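Local coordinates for flower-specific defensin (Nicotiana alata, PDB 4AAZ), which defends the plant as an antifungal peptide, acting against Fusarium oxysporum and Botrytis cinerea, and retards the growth of Helicoverpa caterpillars, at residues A[5-17]-A[23-35]. Sequence-based numbering, arbitrary orientation.
With PO4 (phosphate ion), chain F; EDO (1,2-ethanediol), chain C.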
ATOM      1  N   THR A   5       3.174   5.082  -3.583  1.00  4.51           N
ATOM      2  CA  THR A   5       4.437   4.956  -2.859  1.00  4.99           C
ATOM      3  C   THR A   5       4.413   3.600  -2.154  1.00  4.60           C
ATOM      4  O   THR A   5       3.460   3.328  -1.426  1.00  4.39           O
ATOM      5  CB  THR A   5       4.578   6.058  -1.808  1.00  5.81           C
ATOM      6  OG1 THR A   5       4.500   7.339  -2.447  1.00  8.14           O
ATOM      7  CG2 THR A   5       5.889   5.928  -1.077  1.00  7.53           C
ATOM      8  N   GLU A   6       5.421   2.753  -2.354  1.00  3.28           N
ATOM      9  CA  GLU A   6       5.461   1.474  -1.656  1.00  3.17           C
ATOM     10  C   GLU A   6       5.421   1.676  -0.161  1.00  4.21           C
ATOM     11  O   GLU A   6       6.119   2.542   0.392  1.00  4.17           O
ATOM     12  CB  GLU A   6       6.683   0.661  -2.057  1.00  3.65           C
ATOM     13  CG  GLU A   6       6.662  -0.752  -1.510  1.00  3.46           C
ATOM     14  CD  GLU A   6       7.670  -1.699  -2.122  1.00  3.90           C
ATOM     15  OE1 GLU A   6       8.567  -1.251  -2.899  1.00  5.76           O
ATOM     16  OE2 GLU A   6       7.590  -2.915  -1.820  1.00  3.88           O
ATOM     17  N   SER A   7       4.610   0.896   0.527  1.00  3.34           N
ATOM     18  CA  SER A   7       4.575   0.914   1.979  1.00  2.18           C
ATOM     19  C   SER A   7       5.917   0.660   2.606  1.00  2.26           C
ATOM     20  O   SER A   7       6.633  -0.273   2.230  1.00  4.17           O
ATOM     21  CB  SER A   7       3.599  -0.166   2.462  1.00  3.41           C
ATOM     22  OG  SER A   7       3.623  -0.335   3.893  1.00  3.73           O
ATOM     23  N   ASN A   8       6.250   1.455   3.624  1.00  3.45           N
ATOM     24  CA  ASN A   8       7.510   1.244   4.334  1.00  2.72           C
ATOM     25  C   ASN A   8       7.423   0.284   5.500  1.00  4.29           C
ATOM     26  O   ASN A   8       8.442  -0.174   5.989  1.00  5.09           O
ATOM     27  CB  ASN A   8       8.048   2.584   4.791  1.00  4.06           C
ATOM     28  CG  ASN A   8       8.451   3.465   3.618  1.00  4.99           C
ATOM     29  OD1 ASN A   8       9.134   3.005   2.717  1.00  4.08           O
ATOM     30  ND2 ASN A   8       8.032   4.733   3.621  1.00  6.14           N
ATOM     31  N   THR A   9       6.213   0.014   5.966  1.00  3.60           N
ATOM     32  CA  THR A   9       5.992  -0.827   7.135  1.00  2.52           C
ATOM     33  C   THR A   9       5.295  -2.153   6.882  1.00  4.09           C
ATOM     34  O   THR A   9       5.237  -2.992   7.764  1.00  4.75           O
ATOM     35  CB  THR A   9       5.205  -0.074   8.248  1.00  4.85           C
ATOM     36  OG1 THR A   9       3.810   0.067   7.911  1.00  6.06           O
ATOM     37  CG2 THR A   9       5.819   1.261   8.537  1.00  5.03           C
ATOM     38  N   PHE A  10       4.712  -2.352   5.707  1.00  2.60           N
ATOM     39  CA  PHE A  10       4.029  -3.624   5.441  1.00  2.84           C
ATOM     40  C   PHE A  10       5.040  -4.749   5.269  1.00  4.50           C
ATOM     41  O   PHE A  10       5.950  -4.627   4.450  1.00  4.29           O
ATOM     42  CB  PHE A  10       3.194  -3.522   4.162  1.00  3.63           C
ATOM     43  CG  PHE A  10       2.518  -4.794   3.761  1.00  3.30           C
ATOM     44  CD1 PHE A  10       1.336  -5.195   4.360  1.00  5.51           C
ATOM     45  CD2 PHE A  10       3.048  -5.582   2.765  1.00  4.30           C
ATOM     46  CE1 PHE A  10       0.719  -6.363   3.985  1.00  6.30           C
ATOM     47  CE2 PHE A  10       2.442  -6.735   2.381  1.00  5.50           C
ATOM     48  CZ  PHE A  10       1.265  -7.139   2.980  1.00  6.25           C
ATOM     49  N   PRO A  11       4.865  -5.869   5.975  1.00  4.46           N
ATOM     50  CA  PRO A  11       5.839  -6.964   5.844  1.00  5.40           C
ATOM     51  C   PRO A  11       5.486  -7.993   4.775  1.00  4.78           C
ATOM     52  O   PRO A  11       4.333  -8.445   4.718  1.00  5.17           O
ATOM     53  CB  PRO A  11       5.792  -7.666   7.221  1.00  6.82           C
ATOM     54  CG  PRO A  11       4.839  -6.896   8.047  1.00 15.89           C
ATOM     55  CD  PRO A  11       3.992  -6.045   7.130  1.00  5.47           C
ATOM     56  N   GLY A  12       6.442  -8.365   3.938  1.00  5.43           N
ATOM     57  CA  GLY A  12       6.253  -9.481   3.043  1.00  5.91           C
ATOM     58  C   GLY A  12       5.542  -9.157   1.737  1.00  5.36           C
ATOM     59  O   GLY A  12       5.331  -8.006   1.395  1.00  5.19           O
ATOM     60  N   ILE A  13       5.159 -10.193   1.003  1.00  5.83           N
ATOM     61  CA  ILE A  13       4.463  -9.970  -0.256  1.00  5.99           C
ATOM     62  C   ILE A  13       2.992  -9.656  -0.025  1.00  6.41           C
ATOM     63  O   ILE A  13       2.361 -10.091   0.946  1.00  6.59           O
ATOM     64  CB  ILE A  13       4.596 -11.098  -1.276  1.00 10.68           C
ATOM     65  CG1 ILE A  13       3.995 -12.372  -0.752  1.00 15.52           C
ATOM     66  CG2 ILE A  13       6.050 -11.274  -1.706  1.00 11.51           C
ATOM     67  CD1 ILE A  13       3.837 -13.446  -1.861  1.00 18.33           C
ATOM     68  N   CYS A  14       2.467  -8.830  -0.911  1.00  4.53           N
ATOM     69  CA  CYS A  14       1.104  -8.334  -0.824  1.00  3.70           C
ATOM     70  C   CYS A  14       0.207  -9.274  -1.616  1.00  4.48           C
ATOM     71  O   CYS A  14       0.314  -9.360  -2.851  1.00  6.02           O
ATOM     72  CB  CYS A  14       1.048  -6.921  -1.386  1.00  4.23           C
ATOM     73  SG  CYS A  14      -0.446  -6.015  -0.926  1.00  5.15           S
ATOM     74  N   ILE A  15      -0.678  -9.971  -0.912  1.00  4.56           N
ATOM     75  CA  ILE A  15      -1.643 -10.872  -1.548  1.00  6.35           C
ATOM     76  C   ILE A  15      -3.060 -10.395  -1.304  1.00  6.20           C
ATOM     77  O   ILE A  15      -3.851 -10.325  -2.240  1.00  8.27           O
ATOM     78  CB  ILE A  15      -1.486 -12.335  -1.060  1.00  9.22           C
ATOM     79  CG1 ILE A  15      -0.092 -12.862  -1.434  1.00 10.28           C
ATOM     80  CG2 ILE A  15      -2.578 -13.227  -1.623  1.00 11.20           C
ATOM     81  CD1 ILE A  15       0.193 -12.923  -2.938  1.00 13.13           C
ATOM     82  N   THR A  16      -3.407 -10.047  -0.070  1.00  4.08           N
ATOM     83  CA  THR A  16      -4.740  -9.520   0.211  1.00  4.33           C
ATOM     84  C   THR A  16      -4.662  -8.078   0.692  1.00  5.91           C
ATOM     85  O   THR A  16      -3.696  -7.651   1.339  1.00  4.71           O
ATOM     86  CB  THR A  16      -5.516 -10.355   1.238  1.00  5.94           C
ATOM     87  OG1 THR A  16      -4.882 -10.246   2.516  1.00  9.52           O
ATOM     88  CG2 THR A  16      -5.621 -11.787   0.799  1.00  7.91           C
ATOM     89  N   LYS A  17      -5.694  -7.324   0.348  1.00  3.99           N
ATOM     90  CA  LYS A  17      -5.747  -5.896   0.627  1.00  3.49           C
ATOM     91  C   LYS A  17      -5.728  -5.500   2.115  1.00  4.68           C
ATOM     92  O   LYS A  17      -5.014  -4.560   2.485  1.00  4.38           O
ATOM     93  CB  LYS A  17      -6.976  -5.268  -0.013  1.00  5.53           C
ATOM     94  CG  LYS A  17      -7.007  -3.741   0.099  1.00  4.49           C
ATOM     95  CD  LYS A  17      -8.285  -3.164  -0.473  1.00  5.28           C
ATOM     96  CE  LYS A  17      -8.265  -1.666  -0.540  1.00  6.32           C
ATOM     97  NZ  LYS A  17      -7.292  -1.172  -1.556  1.00  6.11           N
ATOM     98  N   ALA A  23      -1.580  -0.955   6.852  1.00  3.34           N
ATOM     99  CA  ALA A  23      -0.233  -0.401   6.939  1.00  2.52           C
ATOM    100  C   ALA A  23      -0.159   0.973   6.326  1.00  2.37           C
ATOM    101  O   ALA A  23       0.404   1.896   6.890  1.00  3.53           O
ATOM    102  CB  ALA A  23       0.750  -1.361   6.252  1.00  3.17           C
ATOM    103  N   CYS A  24      -0.726   1.126   5.138  1.00  2.83           N
ATOM    104  CA  CYS A  24      -0.686   2.403   4.446  1.00  2.17           C
ATOM    105  C   CYS A  24      -1.386   3.506   5.214  1.00  1.80           C
ATOM    106  O   CYS A  24      -0.896   4.634   5.293  1.00  2.83           O
ATOM    107  CB  CYS A  24      -1.265   2.231   3.053  1.00  3.76           C
ATOM    108  SG  CYS A  24      -0.174   1.247   1.957  1.00  3.43           S
ATOM    109  N   ILE A  25      -2.549   3.184   5.775  1.00  2.74           N
ATOM    110  CA  ILE A  25      -3.271   4.178   6.578  1.00  3.97           C
ATOM    111  C   ILE A  25      -2.448   4.527   7.826  1.00  3.46           C
ATOM    112  O   ILE A  25      -2.408   5.683   8.249  1.00  3.83           O
ATOM    113  CB  ILE A  25      -4.720   3.701   6.872  1.00  3.00           C
ATOM    114  CG1 ILE A  25      -5.480   3.693   5.556  1.00  4.22           C
ATOM    115  CG2 ILE A  25      -5.409   4.604   7.870  1.00  5.29           C
ATOM    116  CD1 ILE A  25      -6.893   3.117   5.629  1.00  6.32           C
ATOM    117  N   SER A  26      -1.774   3.544   8.420  1.00  3.65           N
ATOM    118  CA  SER A  26      -0.882   3.766   9.563  0.51  2.65           C
ATOM    119  C   SER A  26       0.222   4.744   9.219  1.00  5.39           C
ATOM    120  O   SER A  26       0.731   5.445  10.092  1.00  5.66           O
ATOM    121  CB  SER A  26      -0.221   2.464  10.037  0.51  6.49           C
ATOM    122  OG  SER A  26      -1.129   1.575  10.652  0.51 12.81           O
ATOM    123  N   GLU A  27       0.602   4.777   7.930  1.00  3.21           N
ATOM    124  CA  GLU A  27       1.663   5.628   7.411  1.00  2.92           C
ATOM    125  C   GLU A  27       1.138   6.951   6.851  1.00  4.80           C
ATOM    126  O   GLU A  27       1.871   7.701   6.246  1.00  5.65           O
ATOM    127  CB  GLU A  27       2.430   4.890   6.319  1.00  3.44           C
ATOM    128  CG  GLU A  27       3.218   3.705   6.817  1.00  4.55           C
ATOM    129  CD  GLU A  27       3.842   2.883   5.708  1.00  5.03           C
ATOM    130  OE1 GLU A  27       4.511   3.451   4.819  1.00  4.69           O
ATOM    131  OE2 GLU A  27       3.686   1.634   5.713  1.00  5.44           O
ATOM    132  N   LYS A  28      -0.145   7.224   7.090  1.00  4.42           N
ATOM    133  CA  LYS A  28      -0.791   8.484   6.702  1.00  4.75           C
ATOM    134  C   LYS A  28      -1.064   8.609   5.213  1.00  4.75           C
ATOM    135  O   LYS A  28      -1.218   9.707   4.691  1.00  7.09           O
ATOM    136  CB  LYS A  28      -0.067   9.707   7.271  1.00  6.95           C
ATOM    137  CG  LYS A  28      -0.006   9.711   8.787  1.00 10.18           C
ATOM    138  CD  LYS A  28       0.736  10.948   9.326  1.00 13.28           C
ATOM    139  CE  LYS A  28       1.431  10.655  10.651  1.00 31.10           C
ATOM    140  NZ  LYS A  28       2.564   9.666  10.502  1.00 46.52           N
ATOM    141  N   PHE A  29      -1.177   7.477   4.534  1.00  3.20           N
ATOM    142  CA  PHE A  29      -1.763   7.433   3.218  1.00  2.54           C
ATOM    143  C   PHE A  29      -3.251   7.180   3.380  1.00  4.10           C
ATOM    144  O   PHE A  29      -3.737   6.923   4.475  1.00  5.96           O
ATOM    145  CB  PHE A  29      -1.093   6.346   2.380  1.00  3.47           C
ATOM    146  CG  PHE A  29       0.369   6.594   2.094  1.00  3.26           C
ATOM    147  CD1 PHE A  29       1.338   6.126   2.967  1.00  4.34           C
ATOM    148  CD2 PHE A  29       0.761   7.272   0.947  1.00  4.89           C
ATOM    149  CE1 PHE A  29       2.663   6.333   2.724  1.00  6.68           C
ATOM    150  CE2 PHE A  29       2.098   7.486   0.677  1.00  6.20           C
ATOM    151  CZ  PHE A  29       3.056   7.027   1.570  1.00  8.30           C
ATOM    152  N   THR A  30      -3.998   7.233   2.285  1.00  2.96           N
ATOM    153  CA  THR A  30      -5.430   7.052   2.367  1.00  3.97           C
ATOM    154  C   THR A  30      -5.887   5.655   1.933  1.00  4.18           C
ATOM    155  O   THR A  30      -7.025   5.280   2.202  1.00  4.67           O
ATOM    156  CB  THR A  30      -6.208   8.138   1.613  1.00  5.62           C
ATOM    157  OG1 THR A  30      -5.777   8.189   0.263  1.00  6.53           O
ATOM    158  CG2 THR A  30      -5.962   9.511   2.223  1.00  7.39           C
ATOM    159  N   ASP A  31      -5.028   4.892   1.265  1.00  3.31           N
ATOM    160  CA  ASP A  31      -5.347   3.516   0.896  1.00  2.55           C
ATOM    161  C   ASP A  31      -4.054   2.765   0.620  1.00  3.15           C
ATOM    162  O   ASP A  31      -2.978   3.369   0.473  1.00  3.05           O
ATOM    163  CB  ASP A  31      -6.253   3.466  -0.348  1.00  3.39           C
ATOM    164  CG  ASP A  31      -6.763   2.063  -0.662  1.00  5.03           C
ATOM    165  OD1 ASP A  31      -7.212   1.380   0.283  1.00  5.40           O
ATOM    166  OD2 ASP A  31      -6.745   1.636  -1.846  1.00  5.37           O
ATOM    167  N   GLY A  32      -4.168   1.442   0.542  1.00  2.45           N
ATOM    168  CA  GLY A  32      -3.116   0.600   0.026  1.00  2.86           C
ATOM    169  C   GLY A  32      -3.714  -0.517  -0.789  1.00  2.34           C
ATOM    170  O   GLY A  32      -4.781  -1.011  -0.467  1.00  3.95           O
ATOM    171  N   HIS A  33      -3.020  -0.930  -1.849  1.00  2.52           N
ATOM    172  CA  HIS A  33      -3.418  -2.058  -2.665  1.00  3.26           C
ATOM    173  C   HIS A  33      -2.200  -2.882  -3.045  1.00  4.12           C
ATOM    174  O   HIS A  33      -1.049  -2.414  -2.927  1.00  3.59           O
ATOM    175  CB  HIS A  33      -4.141  -1.582  -3.925  1.00  3.62           C
ATOM    176  CG  HIS A  33      -3.240  -0.859  -4.875  1.00  3.61           C
ATOM    177  ND1 HIS A  33      -2.867   0.451  -4.675  1.00  3.18           N
ATOM    178  CD2 HIS A  33      -2.612  -1.266  -6.001  1.00  4.34           C
ATOM    179  CE1 HIS A  33      -2.039   0.819  -5.637  1.00  3.73           C
ATOM    180  NE2 HIS A  33      -1.871  -0.200  -6.456  1.00  5.04           N
ATOM    181  N   CYS A  34      -2.435  -4.098  -3.518  1.00  3.85           N
ATOM    182  CA  CYS A  34      -1.350  -4.977  -3.949  1.00  3.39           C
ATOM    183  C   CYS A  34      -1.079  -4.826  -5.428  1.00  4.46           C
ATOM    184  O   CYS A  34      -1.995  -4.750  -6.234  1.00  5.62           O
ATOM    185  CB  CYS A  34      -1.688  -6.436  -3.678  1.00  4.27           C
ATOM    186  SG  CYS A  34      -2.015  -6.849  -1.967  1.00  6.09           S
ATOM    187  N   SER A  35       0.203  -4.809  -5.800  1.00  4.72           N
ATOM    188  CA  SER A  35       0.561  -4.876  -7.222  1.00  5.44           C
ATOM    189  C   SER A  35       0.503  -6.328  -7.693  1.00  5.52           C
ATOM    190  O   SER A  35       0.458  -7.253  -6.885  1.00  7.65           O
ATOM    191  CB  SER A  35       1.921  -4.242  -7.473  1.00  8.71           C
ATOM    192  OG  SER A  35       2.970  -5.054  -7.001  1.00  5.84           O
TER
HETATM  193  P   PO4 F1051       4.902  -3.884  -9.737  1.00  8.74           P
HETATM  194  O1  PO4 F1051       4.983  -3.940  -8.249  1.00  8.60           O
HETATM  195  O2  PO4 F1051       3.566  -3.362 -10.212  1.00  9.83           O
HETATM  196  O3  PO4 F1051       5.903  -2.841 -10.162  1.00 12.03           O
HETATM  197  O4  PO4 F1051       5.160  -5.213 -10.298  1.00 11.42           O
HETATM  198  C1  EDO C1048     -11.786   1.588  -0.713  1.00  8.46           C
HETATM  199  O1  EDO C1048     -12.627   2.461   0.091  1.00  8.35           O
HETATM  200  C2  EDO C1048     -10.318   1.979  -0.582  1.00  7.54           C
HETATM  201  O2  EDO C1048      -9.857   1.636   0.719  1.00  6.66           O
HETATM  202  O   HOH W   1       5.859   5.721   5.311  1.00 10.28           O
HETATM  203  O   HOH W   2      -0.550  -9.600  -5.467  1.00 16.24           O
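The carboxylate of Glu27, just past the helix that ends at Ser26, reaches into the turn of residues 7-10. OE2 accepts three hydrogen bonds: Ser7 OG lies 2.7 Å from Glu27 OE2 on the syn side, Thr9 OG1 comes in on the anti side, and Thr9 N descends from above the carboxylate plane. Glu27 OE1 takes Asn8 N in a nearly straight bond (2.9 Å, 167°) and also a water held by Asn8 ND2. With both oxygens gripped, the carboxylate can hardly rotate, and so many donors probably favour its anionic form. The Thr9 hydroxyl sits between its own backbone N and carbonyl carbon (chi1 74°), which turns it to Glu27. Ser7 OG also accepts from Phe10 N, an ST motif within the turn.

Apolar contacts flank this network. Ala23 CB packs 3.9 Å from Phe10 CB, off the edge of the ring and near its plane, while Thr5 CB approaches Phe29 CE2 obliquely at 3.8 Å. Phe29 also makes a cation-pi contact with Lys45.

At the other end, the extended Lys17 chain bends at its last torsion (chi4 69°) and delivers NZ to strand 31-34. Lys17 NZ forms a salt bridge with Asp31 OD2 through the syn lone pair (2.9 Å) and donates to Gly32 O from above the carbonyl plane (2.7 Å). Asp31 OD1 also accepts from an ethanediol.

The Cys14-Cys34 disulfide (SG-SG 2.1 Å) ties the loop to that strand, and a water bridges Cys14 O and Ser35 O beside it. Two more disulfides, Cys24-Cys43 and Cys20-Cys41, fasten helix 17-26 to the central strand 41-46 of the three-stranded antiparallel sheet, and this pair defines the cysteine-stabilised alpha-beta fold of plant defensins.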